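Local coordinates for lysyl-trna-dependent l-ysyl-phosphatidylgycerol synthase (Bacillus licheniformis, PDB 4V36), which transfers lysine from lysyl-tRNA to phosphatidylglycerol, a lipid modification linked to bacterial resistance, at residues A194-L199 against V207-I212. Residues are numbered along the deposited sequence; the frame is centred on the assembly and turned at random.
Sequences APIAVL and VAFMNI
Ala197 and Met210 form the central hydrogen-bonded pair between strands 196-200 and 206-213, each using its N-H and its carbonyl toward the other. Ala197 N reaches Met210 O at 2.6 Å, nearly in line with the C=O, while Met210 N lies in the plane of the Ala197 carbonyl at 2.7 Å from Ala197 O. Toward one end Ile212 N donates to Pro195 O (2.8 Å). At the other, Leu199 N bonds to Ala208 O from above the carbonyl plane, and Leu199 O accepts Val207 N at 2.9 Å with a nearly straight N-H...O angle of 172°; Val207 and Ala208 thus both face Leu199 in a classic beta bulge. Four of the five acceptors also receive a bent CA-H contact, as from Phe209 CA to Ala197 O at 3.1 Å. Backbone groups of Ile196 and Val198 pair outward with strand 149-153, and those of Val207 and Phe209 with Ser229 and Arg227.

Met210 bends at chi2 (131°) and chi3, which carries CE back over the Ala197 carbonyl, 3.9 Å from Ala197 CB; Ile212 CD1 lies 4.0 Å from Ala197 CB. Met210 and Leu199 pack on Leu240 of helix 236-251, while Ala197 and Met210 also touch Phe150. On the reverse, Val198 CG1 touches Phe209 CB, and helix 159-173 covers both side chains. Asn211 leads its amide away from strand 196-200; OD1 accepts from Leu225 N and, weakly, Asp224 N, both lysine amide pocket residues. Main-chain bonding therefore knits the hairpin into a mixed sheet, consistent with a GNAT-like fold, while one buried side-chain amide ties it to the pocket wall.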
# COMPACT_ATOMS: atom_id res chain seq x y z
N ALA A 194 11.82 0.91 8.70
CA ALA A 194 11.34 2.25 8.37
C ALA A 194 11.06 3.07 9.63
O ALA A 194 10.84 2.51 10.70
CB ALA A 194 10.09 2.16 7.51
N PRO A 195 11.07 4.41 9.50
CA PRO A 195 10.71 5.28 10.63
C PRO A 195 9.28 5.04 11.10
O PRO A 195 8.43 4.65 10.30
CB PRO A 195 10.86 6.69 10.05
CG PRO A 195 11.82 6.54 8.93
CD PRO A 195 11.54 5.19 8.34
N ILE A 196 9.04 5.25 12.39
CA ILE A 196 7.70 5.10 12.93
C ILE A 196 7.23 6.40 13.57
O ILE A 196 7.88 6.93 14.48
CB ILE A 196 7.63 3.97 13.97
CG1 ILE A 196 7.91 2.62 13.31
CG2 ILE A 196 6.26 3.95 14.65
CD1 ILE A 196 7.85 1.46 14.27
N ALA A 197 6.11 6.92 13.08
CA ALA A 197 5.53 8.14 13.63
C ALA A 197 4.50 7.80 14.69
O ALA A 197 3.64 6.94 14.47
CB ALA A 197 4.90 8.98 12.53
N VAL A 198 4.58 8.45 15.85
CA VAL A 198 3.66 8.19 16.94
C VAL A 198 2.93 9.45 17.40
O VAL A 198 3.43 10.56 17.23
CB VAL A 198 4.38 7.56 18.15
CG1 VAL A 198 4.97 6.20 17.78
CG2 VAL A 198 5.46 8.49 18.67
N LEU A 199 1.75 9.26 17.97
CA LEU A 199 1.01 10.35 18.58
C LEU A 199 0.86 10.09 20.08
O LEU A 199 0.25 9.10 20.48
CB LEU A 199 -0.37 10.52 17.93
CG LEU A 199 -1.15 11.75 18.38
CD1 LEU A 199 -0.49 13.02 17.87
CD2 LEU A 199 -2.60 11.67 17.93
N VAL A 207 -0.89 6.77 21.74
CA VAL A 207 -2.27 6.41 21.43
C VAL A 207 -2.46 6.07 19.96
O VAL A 207 -3.53 5.62 19.55
CB VAL A 207 -3.25 7.54 21.81
CG1 VAL A 207 -3.10 7.90 23.28
CG2 VAL A 207 -3.01 8.76 20.93
N ALA A 208 -1.42 6.30 19.16
CA ALA A 208 -1.47 6.00 17.73
C ALA A 208 -0.07 5.89 17.13
O ALA A 208 0.86 6.53 17.61
CB ALA A 208 -2.28 7.07 17.00
N PHE A 209 0.06 5.09 16.07
CA PHE A 209 1.34 4.99 15.38
C PHE A 209 1.18 4.71 13.89
O PHE A 209 0.19 4.12 13.46
CB PHE A 209 2.23 3.91 16.02
CG PHE A 209 1.80 2.50 15.71
CD1 PHE A 209 0.87 1.85 16.50
CD2 PHE A 209 2.35 1.82 14.63
CE1 PHE A 209 0.48 0.56 16.22
CE2 PHE A 209 1.96 0.52 14.35
CZ PHE A 209 1.03 -0.11 15.14
N MET A 210 2.17 5.14 13.11
CA MET A 210 2.21 4.88 11.68
C MET A 210 3.65 4.63 11.25
O MET A 210 4.58 5.21 11.81
CB MET A 210 1.65 6.07 10.88
CG MET A 210 0.22 6.44 11.21
SD MET A 210 0.05 8.21 11.51
CE MET A 210 1.08 8.41 12.95
N ASN A 211 3.85 3.75 10.27
CA ASN A 211 5.18 3.52 9.74
C ASN A 211 5.38 4.24 8.41
O ASN A 211 4.61 4.05 7.46
CB ASN A 211 5.45 2.01 9.59
CG ASN A 211 4.36 1.30 8.80
OD1 ASN A 211 3.23 1.78 8.71
ND2 ASN A 211 4.70 0.15 8.24
N ILE A 212 6.41 5.09 8.35
CA ILE A 212 6.66 5.92 7.18
C ILE A 212 7.40 5.15 6.09
O ILE A 212 8.53 4.71 6.29
CB ILE A 212 7.48 7.17 7.55
CG1 ILE A 212 6.90 7.84 8.80
CG2 ILE A 212 7.53 8.15 6.39
CD1 ILE A 212 5.48 8.31 8.64